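PDB 6TGF: exopolysaccharide biosynthesis protein from Pantoea stewartii subsp. stewartii DC283, which modifies glycan biofilm as an enzyme with a parallel beta-helix fold like that of bacteriophage tailspikes, probably by hydrolysing exopolysaccharide. Local coordinates for residues S552-D557 with V595-K599; D557-V563 with I642-A648. All blocks are in the same frame, centred on the assembly; numbering follows the deposited sequence.

Contact 1. Residues S552-D557 with V595-K599; sequences SPTVGD and VQRKK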
loop_
_atom_site.group_PDB
_atom_site.type_symbol
_atom_site.label_atom_id
_atom_site.label_comp_id
_atom_site.label_asym_id
_atom_site.label_seq_id
_atom_site.Cartn_x
_atom_site.Cartn_y
_atom_site.Cartn_z
ATOM N N SER B 552 4.102 29.111 -29.146
ATOM C CA SER B 552 5.473 28.755 -29.595
ATOM C C SER B 552 6.489 29.480 -28.713
ATOM O O SER B 552 6.670 30.687 -28.851
ATOM C CB SER B 552 5.661 29.090 -31.054
ATOM O OG SER B 552 4.459 28.882 -31.781
ATOM N N PRO B 553 7.162 28.786 -27.763
ATOM C CA PRO B 553 8.072 29.451 -26.828
ATOM C C PRO B 553 9.371 30.001 -27.440
ATOM O O PRO B 553 9.941 30.890 -26.838
ATOM C CB PRO B 553 8.407 28.355 -25.803
ATOM C CG PRO B 553 8.195 27.059 -26.554
ATOM C CD PRO B 553 7.052 27.341 -27.507
ATOM N N THR B 554 9.803 29.471 -28.591
ATOM C CA THR B 554 11.087 29.823 -29.262
ATOM C C THR B 554 10.826 30.268 -30.707
ATOM O O THR B 554 9.945 29.671 -31.357
ATOM C CB THR B 554 12.062 28.640 -29.247
ATOM O OG1 THR B 554 11.999 28.017 -27.964
ATOM C CG2 THR B 554 13.488 29.049 -29.548
ATOM N N VAL B 555 11.580 31.265 -31.185
ATOM C CA VAL B 555 11.598 31.710 -32.611
ATOM C C VAL B 555 12.043 30.522 -33.474
ATOM O O VAL B 555 13.079 29.911 -33.142
ATOM C CB VAL B 555 12.516 32.933 -32.817
ATOM C CG1 VAL B 555 12.813 33.194 -34.288
ATOM C CG2 VAL B 555 11.944 34.181 -32.164
ATOM N N GLY B 556 11.281 30.213 -34.529
ATOM C CA GLY B 556 11.587 29.139 -35.495
ATOM C C GLY B 556 10.870 27.838 -35.169
ATOM O O GLY B 556 11.049 26.872 -35.937
ATOM N N ASP B 557 10.093 27.803 -34.079
ATOM C CA ASP B 557 9.287 26.623 -33.658
ATOM C C ASP B 557 8.265 26.305 -34.755
ATOM O O ASP B 557 7.513 27.220 -35.134
ATOM C CB ASP B 557 8.593 26.864 -32.314
ATOM C CG ASP B 557 9.497 26.705 -31.103
ATOM O OD1 ASP B 557 10.607 26.160 -31.262
ATOM O OD2 ASP B 557 9.083 27.128 -30.006
ATOM N N VAL B 595 2.550 25.746 -39.599
ATOM C CA VAL B 595 2.688 27.034 -38.857
ATOM C C VAL B 595 4.086 27.063 -38.233
ATOM O O VAL B 595 4.418 26.109 -37.506
ATOM C CB VAL B 595 1.590 27.196 -37.786
ATOM C CG1 VAL B 595 1.744 28.490 -37.000
ATOM C CG2 VAL B 595 0.194 27.105 -38.385
ATOM N N GLN B 596 4.873 28.102 -38.526
ATOM C CA GLN B 596 6.201 28.346 -37.902
ATOM C C GLN B 596 6.220 29.758 -37.311
ATOM O O GLN B 596 5.821 30.698 -38.024
ATOM C CB GLN B 596 7.334 28.188 -38.918
ATOM C CG GLN B 596 8.715 28.150 -38.276
ATOM C CD GLN B 596 9.843 28.335 -39.261
ATOM O OE1 GLN B 596 9.725 29.059 -40.246
ATOM N NE2 GLN B 596 10.964 27.687 -38.992
ATOM N N ARG B 597 6.664 29.894 -36.059
ATOM C CA ARG B 597 6.975 31.208 -35.440
ATOM C C ARG B 597 8.206 31.779 -36.152
ATOM O O ARG B 597 9.262 31.118 -36.121
ATOM C CB ARG B 597 7.221 31.083 -33.934
ATOM C CG ARG B 597 7.520 32.415 -33.259
ATOM C CD ARG B 597 7.830 32.315 -31.778
ATOM N NE ARG B 597 8.578 33.480 -31.316
ATOM C CZ ARG B 597 8.968 33.693 -30.061
ATOM N NH1 ARG B 597 8.681 32.820 -29.108
ATOM N NH2 ARG B 597 9.647 34.787 -29.762
ATOM N N LYS B 598 8.063 32.952 -36.775
ATOM C CA LYS B 598 9.148 33.657 -37.507
ATOM C C LYS B 598 9.895 34.564 -36.522
ATOM O O LYS B 598 9.608 34.478 -35.311
ATOM C CB LYS B 598 8.561 34.444 -38.684
ATOM C CG LYS B 598 7.681 33.636 -39.628
ATOM C CD LYS B 598 8.375 32.431 -40.230
ATOM C CE LYS B 598 7.537 31.728 -41.276
ATOM N NZ LYS B 598 8.282 30.620 -41.918
ATOM N N LYS B 599 10.820 35.393 -37.020
ATOM C CA LYS B 599 11.560 36.402 -36.214
ATOM C C LYS B 599 10.540 37.301 -35.504
ATOM O O LYS B 599 10.742 37.593 -34.309
ATOM C CB LYS B 599 12.510 37.219 -37.097
ATOM C CG LYS B 599 13.547 36.402 -37.859
ATOM C CD LYS B 599 14.765 37.193 -38.300
ATOM C CE LYS B 599 14.456 38.359 -39.216
ATOM N NZ LYS B 599 13.873 37.922 -40.507
#
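R597 reaches from the end of strand 589-597 into the loop S552-D557, which folds round its side chain. CG stands anti to the backbone N (chi1 -179°) and the chain stays extended to NE, which carries the guanidinium across to the far side of the loop. There R597 NH1 donates to S552 O at 2.9 Å, an acceptor lying close to the guanidinium plane. The V555 side chain crosses the arginine at about a right angle, V555 CG2 standing 3.4 Å from R597 NH2, while V555 N lies over one face of the group, toward its rim. Two backbone bonds bind the loop to the strand end: R597 N to D557 O, 3.0 Å, and G556 N to R597 O, 2.7 Å. G556 O receives Q596 NE2 at 3.2 Å from above its carbonyl plane; the same NE2 also donates to Q568 O of a second subunit. Q596 OE1 in turn accepts from K598 NZ at 2.7 Å, in the carbonyl plane, and the same NZ bonds T587 of the second subunit. Within the loop, T554 N donates to D557 OD2 at 2.8 Å, and P553 O accepts from R656. The T554-D557 segment is a type II beta turn, with G556 at its positive-phi position, docked on the end of an antiparallel strand.

Contact 2. Residues D557-V563 with I642-A648; sequences DSWEIEV and IMIKSTA
Strands 558-564 and 637-646 are antiparallel neighbours within a five-stranded sheet, and W559 lies against S646 across the pair. Segments 558-563 and 642-646 differ in direction by 161°, and their axes approach to 4.6 Å. E560-K645 and E562-M643 are hydrogen-bonded pairs; W559-S646, I561-I644 and V563-I642 are non-hydrogen-bonded. E560 N donates to K645 O at 2.9 Å, and K645 N returns a bond to E560 O. Beyond W559-S646, T647 N still donates to S558 O, but S558 N turns to the side chain, meeting T647 OG1 at 2.8 Å in a nearly straight bond (172°). The T647 rotation (chi1 72°) brings OG1 to S558 N, and this hydroxyl also bonds S639 of a second subunit. S646 OG lies over one face of the W559 ring, and S646 CB makes a CH-pi contact 3.8 Å from the six-membered ring's centroid. I644 CG2 meets the ring edge in plane, 3.6 Å from W559 CE3. S646 OG also accepts from A648 N, an ST turn. I561 and I644 lie side by side on the same face as W559, which packs on L550 and V660. On the other face, E562 runs alongside M643, whose bent end puts CE 3.4 Å from E562 CD. E560 and K645 point the same way, and one water bridges E560 OE2 and K645 NZ. Their main charge partners are R590 and E562 of the second subunit, respectively, whereas E562 pairs with R590 of its own chain and K645 of the third subunit. The face with W559, I561 and I644 is thus largely apolar, while the charges of the other, its glutamates buried, are answered largely across subunits, which probably favours their ionised forms and ties sheet pairing to trimer assembly.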
loop_
_atom_site.group_PDB
_atom_site.type_symbol
_atom_site.label_atom_id
_atom_site.label_comp_id
_atom_site.label_asym_id
_atom_site.label_seq_id
_atom_site.Cartn_x
_atom_site.Cartn_y
_atom_site.Cartn_z
ATOM N N ASP B 557 10.093 27.803 -34.079
ATOM C CA ASP B 557 9.287 26.623 -33.658
ATOM C C ASP B 557 8.265 26.305 -34.755
ATOM O O ASP B 557 7.513 27.220 -35.134
ATOM C CB ASP B 557 8.593 26.864 -32.314
ATOM C CG ASP B 557 9.497 26.705 -31.103
ATOM O OD1 ASP B 557 10.607 26.160 -31.262
ATOM O OD2 ASP B 557 9.083 27.128 -30.006
ATOM N N SER B 558 8.249 25.058 -35.239
ATOM C CA SER B 558 7.363 24.571 -36.330
ATOM C C SER B 558 6.219 23.729 -35.750
ATOM O O SER B 558 6.490 22.885 -34.876
ATOM C CB SER B 558 8.143 23.793 -37.362
ATOM O OG SER B 558 8.823 24.665 -38.251
ATOM N N TRP B 559 4.993 23.974 -36.226
ATOM C CA TRP B 559 3.777 23.155 -35.976
ATOM C C TRP B 559 3.265 22.604 -37.311
ATOM O O TRP B 559 3.309 23.350 -38.309
ATOM C CB TRP B 559 2.681 23.980 -35.286
ATOM C CG TRP B 559 3.046 24.527 -33.942
ATOM C CD1 TRP B 559 3.677 25.707 -33.677
ATOM C CD2 TRP B 559 2.766 23.929 -32.664
ATOM N NE1 TRP B 559 3.822 25.878 -32.327
ATOM C CE2 TRP B 559 3.275 24.804 -31.679
ATOM C CE3 TRP B 559 2.148 22.742 -32.254
ATOM C CZ2 TRP B 559 3.182 24.525 -30.316
ATOM C CZ3 TRP B 559 2.058 22.466 -30.908
ATOM C CH2 TRP B 559 2.568 23.348 -29.953
ATOM N N GLU B 560 2.795 21.353 -37.320
ATOM C CA GLU B 560 2.021 20.759 -38.442
ATOM C C GLU B 560 0.718 20.179 -37.881
ATOM O O GLU B 560 0.785 19.144 -37.194
ATOM C CB GLU B 560 2.831 19.688 -39.176
ATOM C CG GLU B 560 2.108 19.098 -40.374
ATOM C CD GLU B 560 2.875 18.014 -41.109
ATOM O OE1 GLU B 560 3.433 18.310 -42.181
ATOM O OE2 GLU B 560 2.908 16.872 -40.609
ATOM N N ILE B 561 -0.410 20.839 -38.157
ATOM C CA ILE B 561 -1.781 20.370 -37.793
ATOM C C ILE B 561 -2.325 19.538 -38.957
ATOM O O ILE B 561 -2.650 20.131 -40.008
ATOM C CB ILE B 561 -2.708 21.554 -37.457
ATOM C CG1 ILE B 561 -2.220 22.329 -36.230
ATOM C CG2 ILE B 561 -4.147 21.083 -37.286
ATOM C CD1 ILE B 561 -2.800 23.719 -36.116
ATOM N N GLU B 562 -2.407 18.217 -38.771
ATOM C CA GLU B 562 -3.036 17.272 -39.729
ATOM C C GLU B 562 -4.536 17.196 -39.425
ATOM O O GLU B 562 -4.890 16.705 -38.337
ATOM C CB GLU B 562 -2.388 15.890 -39.624
ATOM C CG GLU B 562 -3.036 14.843 -40.512
ATOM C CD GLU B 562 -2.490 13.439 -40.332
ATOM O OE1 GLU B 562 -3.020 12.516 -40.974
ATOM O OE2 GLU B 562 -1.540 13.269 -39.543
ATOM N N VAL B 563 -5.373 17.682 -40.347
ATOM C CA VAL B 563 -6.851 17.472 -40.331
ATOM C C VAL B 563 -7.131 16.165 -41.078
ATOM O O VAL B 563 -7.314 16.212 -42.310
ATOM C CB VAL B 563 -7.615 18.662 -40.944
ATOM C CG1 VAL B 563 -9.123 18.453 -40.902
ATOM C CG2 VAL B 563 -7.246 19.975 -40.270
ATOM N N ILE B 642 -8.160 16.022 -35.559
ATOM C CA ILE B 642 -7.020 16.986 -35.487
ATOM C C ILE B 642 -5.848 16.272 -34.805
ATOM O O ILE B 642 -6.005 15.845 -33.644
ATOM C CB ILE B 642 -7.421 18.290 -34.761
ATOM C CG1 ILE B 642 -8.199 19.251 -35.666
ATOM C CG2 ILE B 642 -6.199 18.988 -34.179
ATOM C CD1 ILE B 642 -9.288 18.613 -36.498
ATOM N N MET B 643 -4.723 16.146 -35.513
ATOM C CA MET B 643 -3.484 15.482 -35.027
ATOM C C MET B 643 -2.290 16.376 -35.376
ATOM O O MET B 643 -2.240 16.873 -36.515
ATOM C CB MET B 643 -3.340 14.095 -35.659
ATOM C CG MET B 643 -4.522 13.188 -35.340
ATOM S SD MET B 643 -4.442 11.538 -36.079
ATOM C CE MET B 643 -4.230 11.963 -37.804
ATOM N N ILE B 644 -1.390 16.596 -34.413
ATOM C CA ILE B 644 -0.380 17.694 -34.445
ATOM C C ILE B 644 1.024 17.119 -34.222
ATOM O O ILE B 644 1.169 16.204 -33.390
ATOM C CB ILE B 644 -0.734 18.780 -33.405
ATOM C CG1 ILE B 644 -2.177 19.267 -33.572
ATOM C CG2 ILE B 644 0.265 19.928 -33.464
ATOM C CD1 ILE B 644 -2.633 20.260 -32.526
ATOM N N LYS B 645 2.004 17.643 -34.966
ATOM C CA LYS B 645 3.463 17.464 -34.735
ATOM C C LYS B 645 4.067 18.840 -34.441
ATOM O O LYS B 645 3.533 19.835 -34.967
ATOM C CB LYS B 645 4.126 16.817 -35.954
ATOM C CG LYS B 645 3.702 15.382 -36.233
ATOM C CD LYS B 645 4.110 14.888 -37.600
ATOM C CE LYS B 645 3.736 13.441 -37.834
ATOM N NZ LYS B 645 4.518 12.845 -38.942
ATOM N N SER B 646 5.131 18.899 -33.634
ATOM C CA SER B 646 5.746 20.166 -33.156
ATOM C C SER B 646 7.241 19.979 -32.875
ATOM O O SER B 646 7.625 18.895 -32.395
ATOM C CB SER B 646 5.026 20.678 -31.937
ATOM O OG SER B 646 5.464 21.986 -31.603
ATOM N N THR B 647 8.036 21.017 -33.159
ATOM C CA THR B 647 9.478 21.135 -32.807
ATOM C C THR B 647 9.624 21.895 -31.482
ATOM O O THR B 647 10.754 21.954 -30.960
ATOM C CB THR B 647 10.267 21.855 -33.908
ATOM O OG1 THR B 647 9.917 23.240 -33.884
ATOM C CG2 THR B 647 10.008 21.286 -35.286
ATOM N N ALA B 648 8.524 22.462 -30.972
ATOM C CA ALA B 648 8.480 23.302 -29.752
ATOM C C ALA B 648 8.842 22.461 -28.521
ATOM O O ALA B 648 8.517 21.255 -28.499
ATOM C CB ALA B 648 7.116 23.931 -29.615
HETATM O O HOH W 1 2.803 13.868 -41.135
#

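How the contacts relate
The two contacts lie on the same side of the chain's centre, their own centres 12 Å apart, and share D557, where the loop of contact 1 runs into strand 558-564 of contact 2. Their segments alternate along the chain: 552-557, 557-563, 595-599, then 642-648. Strand 558-564 sits between 637-646 and 589-597 in one antiparallel sheet, so contact 2 describes one of its flanks and contact 1 the end of the other. S552 OG lies 3.1 Å from W559 NE1, a probable hydrogen bond linking loop and sheet. Both contacts touch the second subunit, placing this antiparallel sheet, which follows the parallel beta-helix in sequence, at an interface of the three-chain assembly.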